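Local coordinates for protein cystatin-F (Homo sapiens, PDB 2CH9) that inhibits the cysteine proteases papain and cathepsin L, more weakly than other cystatins, and forms a disulfide-linked homodimer, at residues A[47-52]-A[92-97]; A[58-63]-A[68-73]; A[108-111]-A[116-119]. All blocks are in the same frame, centred on the assembly; numbering follows the deposited sequence.

Interaction 1 of 3, residues A[47-52]-A[92-97]; sequences DMFLFK and DFQTNH. With ZN (zinc ion), chain H; NAG (2-acetamido-2-deoxy-beta-D-glucopyranose), chain C.
Phe49 and Gln94 make the first touch, and an Asx turn leads into it, with Phe49 N donating to OD2 of Asp47 at 2.9 Å. The amide nitrogen NE2 of Gln94 sits over the centre of the Phe49 ring, 3.7 Å from CZ, while CG of Met48 lies against the opposite face near the rim. Amide and ring planes stand 65° apart, so the amide is steeply inclined to the ring and not stacked on it. NE2 is held in place by its hydrogen bond to the backbone O of Thr78. With an alanine here, a gap would probably open between Met48 and Gln94, leaving NE2 of Gln94 without the ring face beneath it. Further along, Lys52 runs fully extended, CG anti to the backbone N (chi1 -178°), which carries its chain past the CE1-CZ side of the Phe93 ring, at about a right angle to that side chain; CB comes within 3.7 Å of CE1. The backbone O of Lys52 meets the ring edge in its plane, 3.3 Å from CE1. Beyond the ring, NZ is bonded to the backbone O of Cys91. In the same loop Asp92 holds a zinc ion through both carboxylate oxygens, and Asn96 carries an N-linked sugar, its ND2 joined to C1 of the N-acetylglucosamine. The contact thus lays the loop between strands 67-78 and 102-112 against the start of strand 49-63, beside Arg77 and Thr78, while the Phe51 side chain points away from this loop to Val38 and Phe41 of helix 28-44.

Interaction 2 of 3, residues A[58-63]-A[68-73]; sequences RALVQI and KYMLEV
Arg58 grips the carboxylate of Glu72 side-on with two nitrogens. NH2 reaches the syn lone pair of OE2 at 2.7 Å, and NE reaches OE1 at 2.9 Å from above the carboxylate plane; the two flat groups are turned 54° apart. OE1 also accepts from Thr57 OG1, which helps fix the rotation of the carboxylate. Between the strands the backbone is paired antiparallel: Leu60 with Met70 and Gln62 with Lys68 each exchange two hydrogen bonds, such as Gln62 N to Lys68 O at 2.7 Å. At the Arg58 end Glu72 N donates well to Arg58 O, but the return bond from Arg58 N is weak. The extended Gln62 chain runs alongside Lys68 and brings OE1 to a water they share, accepting from it at 2.8 Å; Lys68 NZ donates to the same water and forms a salt bridge with Glu108. The Gln62 NE2 is taken by Gly18 O. On the other face, CG2 of Val61 makes a CH-pi contact over the Tyr69 ring, 3.6 Å from CE1. This is the first beta hairpin of the cystatin fold, whose strand end and turn, from Gln62 on, make up the secondary area of contact, and Gln62 ties it to the reactive-site glycine.

Interaction 3 of 3, residues A[108-111]-A[116-119]; sequences EVWV and QHFE. With ZN (zinc ion), chain G.
Trp110 N donates to Glu119 O at 2.8 Å, an oxygen that also takes a CA-H contact from Val109, and Glu119 N returns a bond to Trp110 O. Within its own strand, NE2 of His117 donates to the anti lone pair of Glu119 OE2 at 2.8 Å, with OE2 almost in the imidazole plane. Trp110 and Glu119 run side by side, indole and carboxylate planes nearly perpendicular at 88°, and OE2 lies at the C-H edge, 3.3 Å from CE3 of Trp110. The other imidazole nitrogen, ND1, binds a zinc ion with two waters on it; holding NE2 at the carboxylate probably sets the ring's rotation for that bond. With CG anti to the backbone N (chi1 176°), the His117 ring meets Trp110 obliquely, CD2 3.8 Å from CZ3. On the other face CG2 of Val111 packs on CB of Phe118. Gln116 and His117 form a G1 beta bulge opposite Val112. Strands 102-112 and 117-126 make the second hairpin of the cystatin sheet, its turn probably a protease-binding loop as in related cystatins. Strand 117-126 is outermost within the chain; Phe118 stacks on Tyr36 and Val109 lies on Ala33, both of helix 28-44, while Trp110 NE1 bonds to Val64 O in the neighbouring hairpin turn.

In the fold
All three contacts reach one antiparallel sheet, but at different depths. Interaction 2 is the buried one, a strand pairing with a charged pair at one end and packing against the second subunit; interaction 3 is a shorter, partly buried pairing at the sheet margin, with a zinc-bound histidine. These two touch: Tyr69 N and Val109 O are probably hydrogen-bonded, and Lys68 NZ meets Glu108 OE1 in a salt bridge, so strands 67-78 and 102-112 join the hairpins. Interaction 1 shares strand 49-63 with interaction 2, yet lies on the opposite side of the chain's centre, about 25 Å away between centres, and joins loop to strand through side chains instead of backbone pairing.

Interaction 1 of 3, residues A[47-52]-A[92-97]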
loop_
_atom_site.group_PDB
_atom_site.type_symbol
_atom_site.label_atom_id
_atom_site.label_comp_id
_atom_site.label_asym_id
_atom_site.label_seq_id
_atom_site.Cartn_x
_atom_site.Cartn_y
_atom_site.Cartn_z
ATOM N N ASP A 47 9.268 -0.865 -25.313
ATOM C CA ASP A 47 9.917 0.258 -25.963
ATOM C C ASP A 47 11.192 -0.257 -26.618
ATOM O O ASP A 47 11.668 -1.360 -26.305
ATOM C CB ASP A 47 10.244 1.359 -24.947
ATOM C CG ASP A 47 10.429 2.720 -25.600
ATOM O OD1 ASP A 47 9.423 3.339 -26.012
ATOM O OD2 ASP A 47 11.583 3.175 -25.706
ATOM N N MET A 48 11.754 0.529 -27.525
ATOM C CA MET A 48 13.015 0.155 -28.124
ATOM C C MET A 48 14.202 0.640 -27.277
ATOM O O MET A 48 15.318 0.134 -27.404
ATOM C CB MET A 48 13.059 0.610 -29.585
ATOM C CG MET A 48 14.001 1.730 -29.941
ATOM S SD MET A 48 14.586 1.416 -31.618
ATOM C CE MET A 48 15.445 -0.153 -31.392
ATOM N N PHE A 49 13.941 1.606 -26.400
ATOM C CA PHE A 49 14.941 2.109 -25.457
ATOM C C PHE A 49 14.613 1.769 -24.004
ATOM O O PHE A 49 13.446 1.582 -23.642
ATOM C CB PHE A 49 15.107 3.623 -25.599
ATOM C CG PHE A 49 15.654 4.060 -26.932
ATOM C CD1 PHE A 49 17.008 3.923 -27.224
ATOM C CD2 PHE A 49 14.815 4.618 -27.890
ATOM C CE1 PHE A 49 17.519 4.328 -28.455
ATOM C CE2 PHE A 49 15.324 5.027 -29.132
ATOM C CZ PHE A 49 16.675 4.881 -29.411
ATOM N N LEU A 50 15.650 1.698 -23.175
ATOM C CA LEU A 50 15.464 1.555 -21.736
ATOM C C LEU A 50 15.068 2.900 -21.105
ATOM O O LEU A 50 15.527 3.967 -21.528
ATOM C CB LEU A 50 16.740 1.034 -21.056
ATOM C CG LEU A 50 17.322 -0.347 -21.345
ATOM C CD1 LEU A 50 18.679 -0.459 -20.657
ATOM C CD2 LEU A 50 16.388 -1.464 -20.891
ATOM N N PHE A 51 14.225 2.837 -20.083
ATOM C CA PHE A 51 13.896 4.013 -19.288
ATOM C C PHE A 51 14.722 3.997 -18.014
ATOM O O PHE A 51 15.219 2.951 -17.617
ATOM C CB PHE A 51 12.406 4.037 -18.966
ATOM C CG PHE A 51 11.546 4.534 -20.096
ATOM C CD1 PHE A 51 11.470 3.836 -21.299
ATOM C CD2 PHE A 51 10.791 5.698 -19.949
ATOM C CE1 PHE A 51 10.660 4.297 -22.349
ATOM C CE2 PHE A 51 9.983 6.170 -20.988
ATOM C CZ PHE A 51 9.916 5.467 -22.190
ATOM N N LYS A 52 14.848 5.156 -17.372
ATOM C CA LYS A 52 15.603 5.288 -16.130
ATOM C C LYS A 52 14.872 6.254 -15.195
ATOM O O LYS A 52 14.244 7.228 -15.648
ATOM C CB LYS A 52 17.016 5.799 -16.447
ATOM C CG LYS A 52 17.972 5.961 -15.271
ATOM C CD LYS A 52 19.315 6.482 -15.759
ATOM C CE LYS A 52 20.304 6.647 -14.629
ATOM N NZ LYS A 52 21.612 7.196 -15.112
ATOM N N ASP A 92 22.340 7.784 -20.248
ATOM C CA ASP A 92 21.881 9.173 -20.119
ATOM C C ASP A 92 20.522 9.343 -20.822
ATOM O O ASP A 92 20.157 8.545 -21.684
ATOM C CB ASP A 92 22.929 10.148 -20.690
ATOM C CG ASP A 92 24.249 10.170 -19.881
ATOM O OD1 ASP A 92 24.240 10.222 -18.628
ATOM O OD2 ASP A 92 25.327 10.170 -20.512
ATOM N N PHE A 93 19.774 10.380 -20.453
ATOM C CA PHE A 93 18.444 10.586 -21.034
ATOM C C PHE A 93 18.479 11.120 -22.471
ATOM O O PHE A 93 19.428 11.799 -22.872
ATOM C CB PHE A 93 17.576 11.472 -20.135
ATOM C CG PHE A 93 17.280 10.863 -18.795
ATOM C CD1 PHE A 93 16.347 9.842 -18.671
ATOM C CD2 PHE A 93 17.938 11.308 -17.655
ATOM C CE1 PHE A 93 16.075 9.272 -17.429
ATOM C CE2 PHE A 93 17.676 10.741 -16.410
ATOM C CZ PHE A 93 16.749 9.724 -16.298
ATOM N N GLN A 94 17.436 10.794 -23.235
ATOM C CA GLN A 94 17.271 11.270 -24.606
ATOM C C GLN A 94 17.394 12.784 -24.700
ATOM O O GLN A 94 16.821 13.513 -23.885
ATOM C CB GLN A 94 15.914 10.840 -25.161
ATOM C CG GLN A 94 15.818 9.375 -25.544
ATOM C CD GLN A 94 16.526 9.043 -26.853
ATOM O OE1 GLN A 94 16.826 9.927 -27.659
ATOM N NE2 GLN A 94 16.785 7.757 -27.071
ATOM N N THR A 95 18.157 13.237 -25.691
ATOM C CA THR A 95 18.327 14.657 -26.002
ATOM C C THR A 95 17.318 15.046 -27.090
ATOM O O THR A 95 16.577 16.025 -26.939
ATOM C CB THR A 95 19.780 14.948 -26.466
ATOM O OG1 THR A 95 20.695 14.597 -25.418
ATOM C CG2 THR A 95 19.975 16.421 -26.840
ATOM N N ASN A 96 17.309 14.261 -28.173
ATOM C CA ASN A 96 16.337 14.354 -29.269
ATOM C C ASN A 96 14.918 14.589 -28.745
ATOM O O ASN A 96 14.364 13.738 -28.044
ATOM C CB ASN A 96 16.389 13.053 -30.091
ATOM C CG ASN A 96 15.857 13.214 -31.511
ATOM O OD1 ASN A 96 14.919 13.977 -31.759
ATOM N ND2 ASN A 96 16.467 12.474 -32.456
ATOM N N HIS A 97 14.342 15.748 -29.077
ATOM C CA HIS A 97 13.013 16.122 -28.568
ATOM C C HIS A 97 11.914 15.155 -29.013
ATOM O O HIS A 97 10.950 14.928 -28.273
ATOM C CB HIS A 97 12.644 17.567 -28.940
ATOM C CG HIS A 97 11.375 18.048 -28.298
ATOM N ND1 HIS A 97 10.209 18.252 -29.008
ATOM C CD2 HIS A 97 11.084 18.348 -27.009
ATOM C CE1 HIS A 97 9.259 18.665 -28.186
ATOM N NE2 HIS A 97 9.763 18.730 -26.966
HETATM ZN ZN ZN H . 26.235 10.486 -18.747
HETATM C C1 NAG C . 15.790 12.409 -33.739
HETATM C C2 NAG C . 16.719 12.776 -34.908
HETATM C C3 NAG C . 16.004 12.663 -36.256
HETATM C C4 NAG C . 15.296 11.319 -36.422
HETATM C C5 NAG C . 14.482 10.957 -35.167
HETATM C C6 NAG C . 13.935 9.528 -35.229
HETATM C C7 NAG C . 18.462 14.352 -34.242
HETATM C C8 NAG C . 18.985 15.758 -34.355
HETATM N N2 NAG C . 17.255 14.120 -34.757
HETATM O O3 NAG C . 16.933 12.838 -37.305
HETATM O O4 NAG C . 14.468 11.378 -37.570
HETATM O O5 NAG C . 15.245 11.116 -33.971
HETATM O O6 NAG C . 14.908 8.588 -34.812
HETATM O O7 NAG C . 19.132 13.476 -33.690
HETATM O O HOH W 1 25.731 9.283 -16.968
#

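Interaction 2 of 3, residues A[58-63]-A[68-73]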
loop_
_atom_site.group_PDB
_atom_site.type_symbol
_atom_site.label_atom_id
_atom_site.label_comp_id
_atom_site.label_asym_id
_atom_site.label_seq_id
_atom_site.Cartn_x
_atom_site.Cartn_y
_atom_site.Cartn_z
ATOM N N ARG A 58 8.203 11.911 -4.001
ATOM C CA ARG A 58 7.648 11.548 -2.691
ATOM C C ARG A 58 7.981 10.100 -2.370
ATOM O O ARG A 58 8.112 9.275 -3.268
ATOM C CB ARG A 58 6.123 11.797 -2.639
ATOM C CG ARG A 58 5.769 13.266 -2.704
ATOM C CD ARG A 58 4.301 13.600 -2.438
ATOM N NE ARG A 58 3.507 13.547 -3.668
ATOM C CZ ARG A 58 2.229 13.919 -3.769
ATOM N NH1 ARG A 58 1.573 14.375 -2.704
ATOM N NH2 ARG A 58 1.595 13.815 -4.938
ATOM N N ALA A 59 8.128 9.798 -1.085
ATOM C CA ALA A 59 8.520 8.454 -0.657
ATOM C C ALA A 59 8.000 8.185 0.754
ATOM O O ALA A 59 8.121 9.047 1.639
ATOM C CB ALA A 59 10.033 8.306 -0.683
ATOM N N LEU A 60 7.446 6.991 0.944
ATOM C CA LEU A 60 7.101 6.461 2.266
ATOM C C LEU A 60 7.761 5.096 2.361
ATOM O O LEU A 60 7.995 4.449 1.347
ATOM C CB LEU A 60 5.578 6.279 2.460
ATOM C CG LEU A 60 4.628 7.477 2.463
ATOM C CD1 LEU A 60 3.180 7.063 2.238
ATOM C CD2 LEU A 60 4.734 8.308 3.757
ATOM N N VAL A 61 8.067 4.665 3.578
ATOM C CA VAL A 61 8.612 3.334 3.774
ATOM C C VAL A 61 7.819 2.698 4.916
ATOM O O VAL A 61 7.445 3.359 5.871
ATOM C CB VAL A 61 10.110 3.381 4.074
ATOM C CG1 VAL A 61 10.377 4.166 5.385
ATOM C CG2 VAL A 61 10.716 1.982 4.120
ATOM N N GLN A 62 7.508 1.420 4.778
ATOM C CA GLN A 62 6.780 0.725 5.810
ATOM C C GLN A 62 7.554 -0.527 6.188
ATOM O O GLN A 62 8.063 -1.231 5.305
ATOM C CB GLN A 62 5.387 0.383 5.277
ATOM C CG GLN A 62 4.491 -0.404 6.219
ATOM C CD GLN A 62 3.147 -0.731 5.578
ATOM O OE1 GLN A 62 3.050 -0.847 4.351
ATOM N NE2 GLN A 62 2.101 -0.841 6.393
ATOM N N ILE A 63 7.647 -0.808 7.490
ATOM C CA ILE A 63 8.230 -2.087 7.941
ATOM C C ILE A 63 7.223 -3.223 7.820
ATOM O O ILE A 63 6.196 -3.223 8.500
ATOM C CB ILE A 63 8.748 -2.055 9.402
ATOM C CG1 ILE A 63 9.684 -0.862 9.632
ATOM C CG2 ILE A 63 9.435 -3.382 9.746
ATOM C CD1 ILE A 63 10.779 -0.722 8.583
ATOM N N LYS A 68 8.967 -2.006 2.772
ATOM C CA LYS A 68 8.094 -1.719 1.631
ATOM C C LYS A 68 8.145 -0.226 1.333
ATOM O O LYS A 68 7.800 0.610 2.192
ATOM C CB LYS A 68 6.650 -2.143 1.916
ATOM C CG LYS A 68 5.725 -2.048 0.703
ATOM C CD LYS A 68 4.284 -1.968 1.099
ATOM C CE LYS A 68 3.466 -2.877 0.209
ATOM N NZ LYS A 68 2.014 -2.558 0.187
ATOM N N TYR A 69 8.602 0.117 0.132
ATOM C CA TYR A 69 8.659 1.514 -0.296
ATOM C C TYR A 69 7.425 1.868 -1.074
ATOM O O TYR A 69 6.954 1.085 -1.896
ATOM C CB TYR A 69 9.903 1.777 -1.131
ATOM C CG TYR A 69 11.168 1.591 -0.345
ATOM C CD1 TYR A 69 11.682 2.622 0.449
ATOM C CD2 TYR A 69 11.834 0.368 -0.346
ATOM C CE1 TYR A 69 12.839 2.437 1.187
ATOM C CE2 TYR A 69 12.989 0.182 0.396
ATOM C CZ TYR A 69 13.483 1.211 1.150
ATOM O OH TYR A 69 14.636 1.006 1.861
ATOM N N MET A 70 6.844 3.018 -0.770
ATOM C CA MET A 70 5.761 3.547 -1.590
ATOM C C MET A 70 6.333 4.808 -2.215
ATOM O O MET A 70 6.665 5.749 -1.490
ATOM C CB MET A 70 4.527 3.860 -0.732
ATOM C CG MET A 70 4.040 2.654 0.036
ATOM S SD MET A 70 2.763 3.054 1.220
ATOM C CE MET A 70 2.182 1.398 1.614
ATOM N N LEU A 71 6.453 4.823 -3.542
ATOM C CA LEU A 71 7.226 5.857 -4.226
ATOM C C LEU A 71 6.429 6.571 -5.293
ATOM O O LEU A 71 5.633 5.964 -6.004
ATOM C CB LEU A 71 8.482 5.275 -4.878
ATOM C CG LEU A 71 9.466 4.443 -4.066
ATOM C CD1 LEU A 71 10.603 4.044 -4.973
ATOM C CD2 LEU A 71 10.012 5.214 -2.843
ATOM N N GLU A 72 6.656 7.880 -5.375
ATOM C CA GLU A 72 6.227 8.695 -6.490
ATOM C C GLU A 72 7.515 9.044 -7.239
ATOM O O GLU A 72 8.347 9.803 -6.751
ATOM C CB GLU A 72 5.520 9.958 -5.989
ATOM C CG GLU A 72 4.892 10.802 -7.064
ATOM C CD GLU A 72 4.248 12.059 -6.495
ATOM O OE1 GLU A 72 4.987 12.999 -6.088
ATOM O OE2 GLU A 72 2.999 12.123 -6.451
ATOM N N VAL A 73 7.665 8.475 -8.425
ATOM C CA VAL A 73 8.932 8.504 -9.152
ATOM C C VAL A 73 8.668 8.863 -10.624
ATOM O O VAL A 73 7.722 8.357 -11.227
ATOM C CB VAL A 73 9.689 7.142 -9.004
ATOM C CG1 VAL A 73 8.744 5.958 -9.172
ATOM C CG2 VAL A 73 10.878 7.045 -9.960
HETATM O O HOH W 2 1.214 -2.592 3.125
#

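Interaction 3 of 3, residues A[108-111]-A[116-119]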
loop_
_atom_site.group_PDB
_atom_site.type_symbol
_atom_site.label_atom_id
_atom_site.label_comp_id
_atom_site.label_asym_id
_atom_site.label_seq_id
_atom_site.Cartn_x
_atom_site.Cartn_y
_atom_site.Cartn_z
ATOM N N GLU A 108 5.148 0.436 -5.531
ATOM C CA GLU A 108 5.449 -0.186 -4.248
ATOM C C GLU A 108 6.505 -1.232 -4.518
ATOM O O GLU A 108 6.396 -2.003 -5.481
ATOM C CB GLU A 108 4.193 -0.779 -3.619
ATOM C CG GLU A 108 3.249 0.312 -3.139
ATOM C CD GLU A 108 1.893 -0.161 -2.674
ATOM O OE1 GLU A 108 1.594 -1.388 -2.675
ATOM O OE2 GLU A 108 1.100 0.727 -2.300
ATOM N N VAL A 109 7.542 -1.226 -3.687
ATOM C CA VAL A 109 8.708 -2.069 -3.861
ATOM C C VAL A 109 9.001 -2.676 -2.499
ATOM O O VAL A 109 9.188 -1.944 -1.506
ATOM C CB VAL A 109 9.942 -1.226 -4.277
ATOM C CG1 VAL A 109 11.177 -2.094 -4.380
ATOM C CG2 VAL A 109 9.684 -0.473 -5.586
ATOM N N TRP A 110 9.033 -4.002 -2.441
ATOM C CA TRP A 110 9.287 -4.713 -1.193
ATOM C C TRP A 110 10.699 -5.275 -1.227
ATOM O O TRP A 110 11.045 -6.038 -2.139
ATOM C CB TRP A 110 8.264 -5.841 -1.001
ATOM C CG TRP A 110 8.376 -6.570 0.326
ATOM C CD1 TRP A 110 8.425 -6.012 1.586
ATOM C CD2 TRP A 110 8.430 -7.988 0.519
ATOM N NE1 TRP A 110 8.512 -6.998 2.537
ATOM C CE2 TRP A 110 8.515 -8.219 1.915
ATOM C CE3 TRP A 110 8.397 -9.084 -0.348
ATOM C CZ2 TRP A 110 8.584 -9.509 2.458
ATOM C CZ3 TRP A 110 8.469 -10.357 0.189
ATOM C CH2 TRP A 110 8.558 -10.559 1.586
ATOM N N VAL A 111 11.524 -4.879 -0.262
ATOM C CA VAL A 111 12.929 -5.292 -0.256
ATOM C C VAL A 111 13.248 -5.994 1.054
ATOM O O VAL A 111 12.964 -5.462 2.135
ATOM C CB VAL A 111 13.885 -4.094 -0.478
ATOM C CG1 VAL A 111 15.338 -4.559 -0.609
ATOM C CG2 VAL A 111 13.460 -3.301 -1.711
ATOM N N GLN A 116 18.257 -11.276 0.472
ATOM C CA GLN A 116 18.611 -10.878 -0.909
ATOM C C GLN A 116 17.432 -10.873 -1.897
ATOM O O GLN A 116 17.556 -11.328 -3.038
ATOM C CB GLN A 116 19.749 -11.734 -1.469
ATOM C CG GLN A 116 21.087 -11.531 -0.790
ATOM C CD GLN A 116 21.450 -12.685 0.126
ATOM O OE1 GLN A 116 20.872 -12.849 1.210
ATOM N NE2 GLN A 116 22.421 -13.489 -0.299
ATOM N N HIS A 117 16.300 -10.344 -1.455
ATOM C CA HIS A 117 15.073 -10.412 -2.229
ATOM C C HIS A 117 14.522 -9.012 -2.418
ATOM O O HIS A 117 14.648 -8.172 -1.542
ATOM C CB HIS A 117 14.061 -11.298 -1.499
ATOM C CG HIS A 117 12.716 -11.364 -2.154
ATOM N ND1 HIS A 117 12.432 -12.229 -3.190
ATOM C CD2 HIS A 117 11.572 -10.683 -1.908
ATOM C CE1 HIS A 117 11.172 -12.079 -3.553
ATOM N NE2 HIS A 117 10.628 -11.144 -2.793
ATOM N N PHE A 118 13.970 -8.761 -3.596
ATOM C CA PHE A 118 13.197 -7.568 -3.860
ATOM C C PHE A 118 12.071 -7.960 -4.799
ATOM O O PHE A 118 12.159 -8.971 -5.504
ATOM C CB PHE A 118 14.044 -6.453 -4.475
ATOM C CG PHE A 118 14.577 -6.778 -5.838
ATOM C CD1 PHE A 118 15.801 -7.425 -5.980
ATOM C CD2 PHE A 118 13.853 -6.445 -6.985
ATOM C CE1 PHE A 118 16.298 -7.740 -7.231
ATOM C CE2 PHE A 118 14.352 -6.766 -8.260
ATOM C CZ PHE A 118 15.569 -7.402 -8.377
ATOM N N GLU A 119 11.022 -7.148 -4.776
ATOM C CA GLU A 119 9.820 -7.324 -5.578
ATOM C C GLU A 119 9.240 -5.939 -5.831
ATOM O O GLU A 119 9.360 -5.070 -4.974
ATOM C CB GLU A 119 8.772 -8.043 -4.762
ATOM C CG GLU A 119 8.689 -9.476 -4.937
ATOM C CD GLU A 119 7.561 -10.007 -4.107
ATOM O OE1 GLU A 119 6.392 -9.703 -4.456
ATOM O OE2 GLU A 119 7.844 -10.709 -3.113
HETATM ZN ZN ZN G . 13.679 -12.941 -4.656
HETATM O O HOH W 3 14.523 -11.246 -5.839
HETATM O O HOH W 4 13.064 -14.896 -3.967
#